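Local coordinates for cytochrome C-type biogenesis protein ccmF (Thermus thermophilus, PDB 6ZMQ) that probably serves as the membrane-bound heme lyase of cytochrome c maturation, carrying a heme b and joining heme to apocytochrome c, at residues A[134-139]-A[213-218]; A[579-584]-A[607-612]; A[112-117]-A[158-163]; A[544-549]-A[566-571]. All blocks are in the same frame, centred on the assembly; numbering follows the deposited sequence.

How the contacts relate
Contacts 1 and 3 belong to the helical membrane part, contacts 2 and 4 to the strand-rich part between helix 501-525 and helix 627-644. Contact 3 opens first along the chain, and its segments alternate with those of contact 1. Helix 135-157 begins in contact 1 and leads to the loop of contact 3, with centres about 33 Å apart, so the two contacts lie at its start and just beyond its end. Contact 4 closes before contact 2 opens. Their centres lie about 18 Å apart, and they touch where Leu567 packs on Leu579. About 58 Å separates the centres of contacts 1 and 2, on opposite sides of the chain's centre.

Contact 1 of 4, residues A[134-139]-A[213-218]; sequences DPWRAS and TRRYQT
A salt-bridge network of Asp134, Arg137 and Arg215 ties the start of helix 135-157 to the loop that follows helix 185-213. Asp134, just ahead of its helix, offers OD1 to Arg215 NH1, in a separation modelled too short to be read literally, and OD2 to Arg137 NH1 at 3.1 Å. Carboxylate and Arg215 guanidinium stand almost perpendicular, at 89°. The two arginines are 3.6 Å apart, NH1 to NH1, a closeness the shared aspartate makes sense of, since it probably offsets both charges. Both helices belong to the transmembrane bundle, and helix 185-213 is broken off at Arg214, whose positive phi (64°) turns the chain so that Arg215 can reach back. Thr213 packs its methyl CG2 over one face of the Arg215 guanidinium, 3.2 Å above the plane and toward the rim, while its OG1 bonds to the carbonyl of Ala209. A threonine suits this spot by giving a methyl to the contact and a hydroxyl to its own helix. The bend of Arg137 at chi3 (-130°) carries its guanidinium under the methyl of Thr218, with CG2 3.5 Å from CZ, and NH2 pairs with Glu222. Replacing Arg137 with a leucine would probably leave Glu222 without that mate and Asp134 holding Arg215 alone. Beside this network, Trp136 CB rests 3.8 Å from Thr213 CG2.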
# COMPACT_ATOMS: atom_id res chain seq x y z
N ASP A 134 16.99 11.77 23.41
CA ASP A 134 17.25 11.80 24.84
C ASP A 134 16.81 10.50 25.51
O ASP A 134 15.84 9.88 25.05
CB ASP A 134 16.56 13.06 25.42
CG ASP A 134 15.06 13.10 25.16
OD1 ASP A 134 14.31 12.31 25.78
OD2 ASP A 134 14.63 13.92 24.33
N PRO A 135 17.50 10.04 26.57
CA PRO A 135 17.49 8.60 26.91
C PRO A 135 16.18 8.01 27.44
O PRO A 135 16.02 6.78 27.34
CB PRO A 135 18.60 8.49 27.97
CG PRO A 135 19.50 9.65 27.67
CD PRO A 135 18.53 10.74 27.37
N TRP A 136 15.26 8.81 28.00
CA TRP A 136 14.00 8.26 28.52
C TRP A 136 13.13 7.70 27.39
O TRP A 136 12.77 6.50 27.39
CB TRP A 136 13.21 9.33 29.29
CG TRP A 136 13.79 9.77 30.62
CD1 TRP A 136 13.32 9.46 31.86
CD2 TRP A 136 14.90 10.66 30.83
NE1 TRP A 136 14.08 10.07 32.83
CE2 TRP A 136 15.05 10.81 32.22
CE3 TRP A 136 15.78 11.34 29.98
CZ2 TRP A 136 16.05 11.61 32.78
CZ3 TRP A 136 16.77 12.12 30.53
CH2 TRP A 136 16.90 12.25 31.92
N ARG A 137 12.86 8.50 26.38
CA ARG A 137 12.10 7.94 25.28
C ARG A 137 12.97 7.21 24.27
O ARG A 137 12.43 6.51 23.42
CB ARG A 137 11.22 8.99 24.60
CG ARG A 137 11.78 10.15 23.84
CD ARG A 137 10.74 11.26 24.00
NE ARG A 137 10.36 11.87 22.72
CZ ARG A 137 11.05 12.81 22.09
NH1 ARG A 137 12.14 13.32 22.63
NH2 ARG A 137 10.60 13.28 20.94
N ALA A 138 14.30 7.28 24.40
CA ALA A 138 15.15 6.36 23.64
C ALA A 138 15.00 4.93 24.16
O ALA A 138 14.83 3.98 23.37
CB ALA A 138 16.61 6.82 23.71
N SER A 139 14.99 4.77 25.49
CA SER A 139 14.72 3.48 26.11
C SER A 139 13.31 3.00 25.79
O SER A 139 13.10 1.80 25.54
CB SER A 139 14.90 3.58 27.62
OG SER A 139 13.73 4.10 28.23
N THR A 213 6.57 9.90 28.00
CA THR A 213 7.69 10.73 28.42
C THR A 213 7.22 12.17 28.63
O THR A 213 7.97 13.02 29.13
CB THR A 213 8.82 10.59 27.39
OG1 THR A 213 9.02 9.19 27.16
CG2 THR A 213 10.17 11.05 27.92
N ARG A 214 5.95 12.43 28.27
CA ARG A 214 5.21 13.68 28.50
C ARG A 214 5.82 14.85 27.73
O ARG A 214 5.65 16.01 28.12
CB ARG A 214 5.05 14.00 29.99
CG ARG A 214 4.26 12.94 30.74
CD ARG A 214 5.00 12.43 31.96
NE ARG A 214 4.40 11.19 32.45
CZ ARG A 214 5.04 10.29 33.20
NH1 ARG A 214 6.30 10.51 33.57
NH2 ARG A 214 4.42 9.19 33.59
N ARG A 215 6.49 14.55 26.62
CA ARG A 215 6.97 15.52 25.64
C ARG A 215 6.17 15.28 24.36
O ARG A 215 6.53 14.41 23.55
CB ARG A 215 8.48 15.36 25.43
CG ARG A 215 9.28 15.69 26.68
CD ARG A 215 10.78 15.83 26.41
NE ARG A 215 11.55 15.21 27.49
CZ ARG A 215 12.16 14.03 27.39
NH1 ARG A 215 12.09 13.35 26.26
NH2 ARG A 215 12.84 13.54 28.42
N TYR A 216 5.12 16.08 24.15
CA TYR A 216 4.01 15.71 23.27
C TYR A 216 4.08 16.31 21.88
O TYR A 216 3.26 15.94 21.02
CB TYR A 216 2.67 16.13 23.88
CG TYR A 216 2.41 15.62 25.27
CD1 TYR A 216 2.07 14.29 25.48
CD2 TYR A 216 2.49 16.48 26.36
CE1 TYR A 216 1.84 13.82 26.76
CE2 TYR A 216 2.25 16.02 27.64
CZ TYR A 216 1.93 14.69 27.83
OH TYR A 216 1.69 14.24 29.10
N GLN A 217 4.98 17.25 21.63
CA GLN A 217 5.04 17.89 20.32
C GLN A 217 6.29 17.52 19.54
O GLN A 217 6.21 17.34 18.32
CB GLN A 217 4.93 19.42 20.49
CG GLN A 217 5.74 20.30 19.54
CD GLN A 217 5.14 20.32 18.15
OE1 GLN A 217 3.96 20.04 17.98
NE2 GLN A 217 5.97 20.62 17.15
N THR A 218 7.42 17.30 20.23
CA THR A 218 8.71 17.11 19.59
C THR A 218 8.83 15.81 18.81
O THR A 218 9.70 15.69 17.95
CB THR A 218 9.83 17.16 20.64
OG1 THR A 218 11.10 17.07 20.00
CG2 THR A 218 9.68 16.02 21.65

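Contact 2 of 4, residues A[579-584]-A[607-612]; sequences LHFYPQ and MDFDRE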
# COMPACT_ATOMS: atom_id res chain seq x y z
N LEU A 579 -5.09 -11.78 -27.36
CA LEU A 579 -5.37 -11.96 -25.94
C LEU A 579 -5.06 -13.39 -25.51
O LEU A 579 -4.99 -14.29 -26.35
CB LEU A 579 -6.83 -11.65 -25.63
CG LEU A 579 -7.79 -12.41 -26.54
CD1 LEU A 579 -9.06 -12.67 -25.84
CD2 LEU A 579 -8.10 -11.62 -27.80
N HIS A 580 -4.89 -13.62 -24.20
CA HIS A 580 -4.23 -14.85 -23.81
C HIS A 580 -5.12 -15.69 -22.89
O HIS A 580 -6.15 -15.24 -22.40
CB HIS A 580 -2.93 -14.48 -23.11
CG HIS A 580 -1.76 -15.35 -23.43
ND1 HIS A 580 -0.71 -14.89 -24.19
CD2 HIS A 580 -1.43 -16.60 -23.04
CE1 HIS A 580 0.20 -15.84 -24.29
NE2 HIS A 580 -0.21 -16.89 -23.61
N PHE A 581 -4.70 -16.94 -22.67
CA PHE A 581 -5.38 -17.81 -21.72
C PHE A 581 -4.41 -18.87 -21.24
O PHE A 581 -3.61 -19.35 -22.05
CB PHE A 581 -6.58 -18.50 -22.36
CG PHE A 581 -7.76 -18.64 -21.46
CD1 PHE A 581 -7.61 -18.82 -20.10
CD2 PHE A 581 -9.04 -18.62 -22.00
CE1 PHE A 581 -8.71 -18.95 -19.28
CE2 PHE A 581 -10.14 -18.74 -21.18
CZ PHE A 581 -9.98 -18.91 -19.82
N TYR A 582 -4.49 -19.27 -19.98
CA TYR A 582 -3.68 -20.40 -19.54
C TYR A 582 -4.54 -21.51 -18.97
O TYR A 582 -5.10 -21.35 -17.88
CB TYR A 582 -2.66 -20.01 -18.48
CG TYR A 582 -1.84 -18.84 -18.86
CD1 TYR A 582 -1.09 -18.86 -20.03
CD2 TYR A 582 -1.75 -17.74 -18.02
CE1 TYR A 582 -0.34 -17.79 -20.39
CE2 TYR A 582 -0.96 -16.68 -18.35
CZ TYR A 582 -0.26 -16.70 -19.54
OH TYR A 582 0.53 -15.63 -19.90
N PRO A 583 -4.43 -22.86 -19.45
CA PRO A 583 -4.76 -24.37 -18.83
C PRO A 583 -3.41 -24.23 -18.07
O PRO A 583 -2.41 -24.39 -18.70
CB PRO A 583 -4.92 -25.12 -20.14
CG PRO A 583 -5.46 -24.08 -21.03
CD PRO A 583 -4.34 -23.11 -20.87
N GLN A 584 -3.37 -23.75 -16.80
CA GLN A 584 -2.11 -23.68 -16.07
C GLN A 584 -2.00 -24.94 -15.21
O GLN A 584 -2.84 -25.18 -14.35
CB GLN A 584 -2.03 -22.40 -15.24
CG GLN A 584 -0.63 -22.08 -14.68
CD GLN A 584 -0.19 -20.64 -14.95
OE1 GLN A 584 -0.87 -19.90 -15.66
NE2 GLN A 584 0.95 -20.26 -14.39
N MET A 607 -9.23 -6.56 -23.49
CA MET A 607 -9.65 -7.72 -24.27
C MET A 607 -9.38 -9.00 -23.50
O MET A 607 -8.24 -9.26 -23.08
CB MET A 607 -8.93 -7.72 -25.62
CG MET A 607 -9.78 -7.13 -26.73
SD MET A 607 -8.72 -6.21 -27.84
CE MET A 607 -8.28 -4.91 -26.68
N ASP A 608 -10.45 -9.81 -23.36
CA ASP A 608 -10.64 -10.93 -22.46
C ASP A 608 -11.10 -12.17 -23.21
O ASP A 608 -11.78 -12.07 -24.24
CB ASP A 608 -11.70 -10.57 -21.41
CG ASP A 608 -11.28 -10.91 -20.02
OD1 ASP A 608 -10.10 -11.23 -19.86
OD2 ASP A 608 -12.11 -10.83 -19.09
N PHE A 609 -10.74 -13.32 -22.68
CA PHE A 609 -11.03 -14.60 -23.36
C PHE A 609 -12.31 -15.26 -22.84
O PHE A 609 -13.14 -15.62 -23.67
CB PHE A 609 -9.81 -15.49 -23.21
CG PHE A 609 -9.65 -16.37 -24.41
CD1 PHE A 609 -10.73 -17.06 -24.91
CD2 PHE A 609 -8.41 -16.57 -24.97
CE1 PHE A 609 -10.58 -17.90 -26.00
CE2 PHE A 609 -8.26 -17.41 -26.06
CZ PHE A 609 -9.35 -18.07 -26.57
N ASP A 610 -12.42 -15.40 -21.51
CA ASP A 610 -13.56 -16.00 -20.75
C ASP A 610 -13.48 -17.52 -20.79
O ASP A 610 -13.05 -18.08 -19.81
CB ASP A 610 -14.88 -15.29 -21.00
CG ASP A 610 -15.00 -14.07 -20.14
OD1 ASP A 610 -14.12 -13.85 -19.35
OD2 ASP A 610 -15.98 -13.37 -20.26
N ARG A 611 -14.13 -18.15 -21.74
CA ARG A 611 -13.81 -19.56 -22.02
C ARG A 611 -13.36 -19.75 -23.45
O ARG A 611 -13.99 -19.27 -24.38
CB ARG A 611 -15.03 -20.44 -21.77
CG ARG A 611 -15.31 -21.42 -22.89
CD ARG A 611 -16.33 -22.39 -22.37
NE ARG A 611 -15.69 -22.99 -21.22
CZ ARG A 611 -14.57 -23.67 -21.32
NH1 ARG A 611 -14.02 -24.21 -20.25
NH2 ARG A 611 -14.02 -23.81 -22.50
N GLU A 612 -12.22 -20.40 -23.59
CA GLU A 612 -11.83 -20.88 -24.91
C GLU A 612 -12.43 -22.27 -24.88
O GLU A 612 -12.06 -23.02 -23.98
CB GLU A 612 -10.32 -21.11 -24.94
CG GLU A 612 -9.93 -22.35 -25.71
CD GLU A 612 -8.63 -22.95 -25.26
OE1 GLU A 612 -8.59 -23.52 -24.19
OE2 GLU A 612 -7.68 -22.82 -25.99
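Similar first torsions, -142° in Phe581 and -147° in Phe609, swing each ring well away from its own backbone N and bring the two together. They join two antiparallel sheets: Phe581 belongs with strand 578-581 of one, and Phe609 directly follows strand 603-608 of the other. No hydrogen bond links the two segments, so side chains make the junction. The rings meet obliquely, planes 47° apart and centroids 5.1 Å apart, with CD2 of Phe581 over one face of Phe609. Beyond Phe609, the edge of Phe581 meets the carbonyl O of Asp610, which lies near the ring plane and 3.2 Å from CZ; a positive phi at Asp610 helps turn the chain around the ring. Glu612 adds its CB, 4.1 Å from Phe581 CD2, aliphatic carbon against ring. A serine in place of Phe581 would probably open a gap beside Phe609 and strip one face of that ring of its cover. Leucine suits position 579, where an apolar side chain can lie along the chain from Met607 to Phe609: Leu579 CD1 lies 3.9 Å from Phe609 CB, and Leu579 CB 4.5 Å from Met607 CB.

Contact 3 of 4, residues A[112-117]-A[158-163]; sequences GSILLW and TIASPF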
# COMPACT_ATOMS: atom_id res chain seq x y z
N GLY A 112 7.95 -17.73 5.48
CA GLY A 112 9.01 -16.93 4.87
C GLY A 112 8.67 -15.45 4.79
O GLY A 112 9.56 -14.60 4.93
N SER A 113 7.39 -15.12 4.62
CA SER A 113 7.01 -13.72 4.55
C SER A 113 7.07 -13.05 5.91
O SER A 113 7.41 -11.87 6.01
CB SER A 113 5.63 -13.55 3.92
OG SER A 113 4.64 -14.28 4.62
N ILE A 114 6.78 -13.79 6.99
CA ILE A 114 6.98 -13.16 8.30
C ILE A 114 8.46 -13.13 8.67
O ILE A 114 8.87 -12.28 9.46
CB ILE A 114 6.11 -13.78 9.42
CG1 ILE A 114 6.20 -15.30 9.46
CG2 ILE A 114 4.66 -13.39 9.25
CD1 ILE A 114 6.01 -15.89 10.85
N LEU A 115 9.29 -14.00 8.06
CA LEU A 115 10.74 -13.83 8.20
C LEU A 115 11.23 -12.55 7.51
O LEU A 115 12.02 -11.79 8.08
CB LEU A 115 11.49 -15.06 7.66
CG LEU A 115 13.03 -15.09 7.67
CD1 LEU A 115 13.65 -14.54 8.96
CD2 LEU A 115 13.56 -16.49 7.39
N LEU A 116 10.75 -12.28 6.29
CA LEU A 116 11.13 -11.04 5.60
C LEU A 116 10.55 -9.81 6.31
O LEU A 116 11.18 -8.74 6.35
CB LEU A 116 10.69 -11.11 4.13
CG LEU A 116 11.02 -10.07 3.04
CD1 LEU A 116 10.05 -8.88 2.96
CD2 LEU A 116 12.45 -9.55 3.22
N TRP A 117 9.37 -9.98 6.90
CA TRP A 117 8.69 -8.95 7.67
C TRP A 117 9.48 -8.58 8.93
O TRP A 117 9.71 -7.40 9.21
CB TRP A 117 7.31 -9.48 8.04
CG TRP A 117 6.32 -8.50 8.43
CD1 TRP A 117 6.52 -7.18 8.64
CD2 TRP A 117 4.92 -8.74 8.65
NE1 TRP A 117 5.34 -6.58 8.99
CE2 TRP A 117 4.34 -7.51 9.00
CE3 TRP A 117 4.11 -9.88 8.59
CZ2 TRP A 117 3.00 -7.38 9.30
CZ3 TRP A 117 2.76 -9.74 8.88
CH2 TRP A 117 2.22 -8.50 9.22
N THR A 158 7.49 -20.41 17.87
CA THR A 158 6.68 -21.45 18.50
C THR A 158 5.60 -21.95 17.54
O THR A 158 5.30 -23.15 17.50
CB THR A 158 6.08 -20.99 19.85
OG1 THR A 158 5.21 -22.01 20.36
CG2 THR A 158 5.29 -19.66 19.77
N ILE A 159 5.04 -21.05 16.75
CA ILE A 159 4.09 -21.33 15.70
C ILE A 159 4.78 -20.88 14.42
O ILE A 159 5.80 -20.20 14.52
CB ILE A 159 2.76 -20.59 16.01
CG1 ILE A 159 1.52 -21.39 15.66
CG2 ILE A 159 2.70 -19.20 15.40
CD1 ILE A 159 0.27 -20.61 16.03
N ALA A 160 4.34 -21.39 13.25
CA ALA A 160 4.61 -20.80 11.92
C ALA A 160 6.10 -20.68 11.58
O ALA A 160 6.59 -19.59 11.27
CB ALA A 160 3.92 -19.44 11.78
N SER A 161 6.84 -21.77 11.70
CA SER A 161 8.27 -21.75 11.44
C SER A 161 8.58 -22.07 9.98
O SER A 161 7.98 -22.99 9.41
CB SER A 161 9.01 -22.71 12.36
OG SER A 161 10.24 -23.10 11.80
N PRO A 162 9.45 -21.29 9.33
CA PRO A 162 9.91 -21.68 7.98
C PRO A 162 10.74 -22.96 7.93
O PRO A 162 10.68 -23.68 6.93
CB PRO A 162 10.73 -20.45 7.53
CG PRO A 162 11.07 -19.74 8.79
CD PRO A 162 9.94 -19.96 9.72
N PHE A 163 11.50 -23.28 8.98
CA PHE A 163 12.49 -24.35 8.92
C PHE A 163 11.99 -25.63 9.60
O PHE A 163 12.47 -26.05 10.66
CB PHE A 163 13.81 -23.87 9.52
CG PHE A 163 14.24 -22.53 9.00
CD1 PHE A 163 14.66 -22.39 7.68
CD2 PHE A 163 14.20 -21.41 9.81
CE1 PHE A 163 15.05 -21.16 7.19
CE2 PHE A 163 14.58 -20.17 9.33
CZ PHE A 163 15.01 -20.04 8.02
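Gly112 and Pro162 bring the backbones closest, with CA atoms 5.7 Å apart, and from there the chains diverge, Ile114 and Ala160 being 8.8 Å apart at CA. The first segment is a turn and a half of helix 110-129; the second is the irregular chain that follows helix 135-157. Ala160 has positive phi and psi (59° and 53°), a left-handed helical conformation less common for a residue with a CB, and it redirects the chain past the helix. The backbone N of Gly112 lies 4.4 Å from Pro162 CB. Two residues on, Ile114 extends CD1 to the small methyl of Ala160, 4.2 Å from CB, and to its carbonyl O. Leu115 has CG anti to the backbone N (chi1 178°), a setting that brings CD2 to Phe163 and Pro162. This methyl lies 3.9 Å from Phe163 CZ and 4.3 Å from Pro162 CG, with the leucine and phenylalanine side chains crossing at about a right angle. Pro162 in turn lays CG over one face of the Phe163 ring, 3.5 Å above its plane, and a weak bond from Phe163 N to Ser161 OG spans the same bend. With no hydrogen bond between the segments, the contact is plain packing: Leu115 and Phe163 both also lean on Leu75 of helix 61-81, while Leu116 and Trp117 meet helix 185-213, where Trp117 stacks on Tyr194, and Trp117 also packs on helix 288-307.

Contact 4 of 4, residues A[544-549]-A[566-571]; sequences GVRMTF and LLKTDR
Lys568 lies alongside Thr548 and curls its end back over the methyl, and beside them Arg546 completes the trio that buries the most surface here. Pointing the same way, the lysine and threonine meet through carbon: Thr548 CG2 is 3.8 Å from Lys568 CB. Bends at chi3 (96°) and chi4 (39°) then fold the lysine chain back, so that NZ comes near that same methyl. Threonine suits the place because its short branch gives the long aliphatic chain something to lie on. Arg546 runs alongside Lys568 with NH1 3.9 Å from NZ, like charges close together, and Asp570 probably relieves the crowding of charge in part. That pairing is long, with Arg546 NH2 and Asp570 OD2 3.9 Å apart, and the oxygen stands well out of the guanidinium plane, so charge alone links them. The backbones beneath run at 142° to each other, roughly antiparallel, yet they share no N-H to O bond. Only weaker CA-H...O contacts are made between the backbones: Met547 CA lies 3.2 Å from Lys568 O, and Leu567 CA 3.3 Å from Thr548 O. Their backbone hydrogen bonds go to residues flanking other strands: Met547 to Trp540, beside the small hairpin of 541-542 and 545-546, and Leu567 to Pro577, just ahead of strand 578-581. Across the backbone from the charged group, Met547 and Leu567 bury apolar side chains against strand 617-625, with Met547 SD 3.9 Å from Leu567 CD2. Toward the hairpin, Thr569 sets its methyl CG2 4.0 Å from Val545 CB while its OG1 makes a weak bond to Glu574.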
# COMPACT_ATOMS: atom_id res chain seq x y z
N GLY A 544 -16.40 0.97 -30.94
CA GLY A 544 -15.62 1.79 -31.84
C GLY A 544 -14.70 1.06 -32.79
O GLY A 544 -14.19 1.68 -33.73
N VAL A 545 -14.47 -0.24 -32.60
CA VAL A 545 -13.64 -1.02 -33.52
C VAL A 545 -14.28 -2.38 -33.74
O VAL A 545 -14.77 -3.01 -32.79
CB VAL A 545 -12.19 -1.18 -33.01
CG1 VAL A 545 -11.41 0.12 -33.18
CG2 VAL A 545 -12.18 -1.62 -31.55
N ARG A 546 -14.27 -2.83 -34.99
CA ARG A 546 -14.88 -4.14 -35.30
C ARG A 546 -13.77 -5.17 -35.42
O ARG A 546 -12.86 -4.97 -36.19
CB ARG A 546 -15.75 -4.06 -36.55
CG ARG A 546 -15.02 -4.28 -37.87
CD ARG A 546 -15.81 -4.97 -38.97
NE ARG A 546 -15.11 -4.79 -40.23
CZ ARG A 546 -13.99 -5.41 -40.56
NH1 ARG A 546 -13.45 -6.28 -39.74
NH2 ARG A 546 -13.41 -5.16 -41.72
N MET A 547 -13.84 -6.19 -34.57
CA MET A 547 -12.94 -7.32 -34.53
C MET A 547 -13.58 -8.51 -35.23
O MET A 547 -14.75 -8.48 -35.59
CB MET A 547 -12.60 -7.64 -33.08
CG MET A 547 -13.84 -7.72 -32.24
SD MET A 547 -13.62 -8.30 -30.56
CE MET A 547 -14.69 -7.13 -29.76
N THR A 548 -12.80 -9.58 -35.43
CA THR A 548 -13.31 -10.84 -35.96
C THR A 548 -12.39 -11.98 -35.53
O THR A 548 -11.21 -11.77 -35.25
CB THR A 548 -13.46 -10.83 -37.50
OG1 THR A 548 -13.92 -12.11 -37.95
CG2 THR A 548 -12.15 -10.50 -38.18
N PHE A 549 -12.95 -13.19 -35.49
CA PHE A 549 -12.25 -14.37 -34.99
C PHE A 549 -11.42 -15.00 -36.11
O PHE A 549 -11.89 -15.16 -37.24
CB PHE A 549 -13.26 -15.37 -34.41
CG PHE A 549 -12.70 -16.31 -33.37
CD1 PHE A 549 -11.82 -17.32 -33.71
CD2 PHE A 549 -13.03 -16.16 -32.03
CE1 PHE A 549 -11.31 -18.17 -32.76
CE2 PHE A 549 -12.51 -17.01 -31.07
CZ PHE A 549 -11.64 -18.01 -31.45
N LEU A 566 -6.64 -14.80 -31.87
CA LEU A 566 -6.06 -13.81 -32.77
C LEU A 566 -7.19 -13.08 -33.47
O LEU A 566 -8.04 -13.70 -34.11
CB LEU A 566 -5.13 -14.45 -33.79
CG LEU A 566 -4.17 -15.51 -33.29
CD1 LEU A 566 -4.91 -16.82 -33.25
CD2 LEU A 566 -2.97 -15.58 -34.18
N LEU A 567 -7.22 -11.76 -33.32
CA LEU A 567 -8.31 -10.93 -33.81
C LEU A 567 -7.80 -10.08 -34.97
O LEU A 567 -6.63 -10.19 -35.35
CB LEU A 567 -8.87 -10.08 -32.66
CG LEU A 567 -9.91 -10.64 -31.66
CD1 LEU A 567 -9.65 -12.05 -31.09
CD2 LEU A 567 -10.02 -9.67 -30.50
N LYS A 568 -8.69 -9.30 -35.60
CA LYS A 568 -8.34 -8.45 -36.73
C LYS A 568 -9.09 -7.13 -36.67
O LYS A 568 -10.29 -7.11 -36.38
CB LYS A 568 -8.63 -9.19 -38.08
CG LYS A 568 -8.79 -8.31 -39.33
CD LYS A 568 -8.47 -9.06 -40.63
CE LYS A 568 -9.68 -9.64 -41.35
NZ LYS A 568 -10.87 -8.74 -41.32
N THR A 569 -8.41 -6.02 -36.97
CA THR A 569 -9.08 -4.73 -37.11
C THR A 569 -8.51 -3.97 -38.30
O THR A 569 -7.33 -4.11 -38.63
CB THR A 569 -8.95 -3.86 -35.84
OG1 THR A 569 -9.31 -4.63 -34.68
CG2 THR A 569 -9.87 -2.64 -35.92
N ASP A 570 -9.37 -3.16 -38.95
CA ASP A 570 -9.07 -2.18 -40.02
C ASP A 570 -8.07 -1.09 -39.57
O ASP A 570 -7.74 -0.93 -38.37
CB ASP A 570 -10.30 -1.69 -40.80
CG ASP A 570 -10.14 -1.70 -42.32
OD1 ASP A 570 -9.30 -0.95 -42.85
OD2 ASP A 570 -10.87 -2.48 -42.98
N ARG A 571 -7.66 -0.38 -40.62
CA ARG A 571 -6.74 0.78 -40.71
C ARG A 571 -6.06 1.07 -39.38
O ARG A 571 -5.09 0.38 -39.05
CB ARG A 571 -7.55 2.02 -41.09
CG ARG A 571 -7.19 2.61 -42.44
CD ARG A 571 -5.78 3.18 -42.48
NE ARG A 571 -4.80 2.58 -43.38
CZ ARG A 571 -5.06 1.83 -44.44
NH1 ARG A 571 -4.06 1.37 -45.18
NH2 ARG A 571 -6.31 1.54 -44.79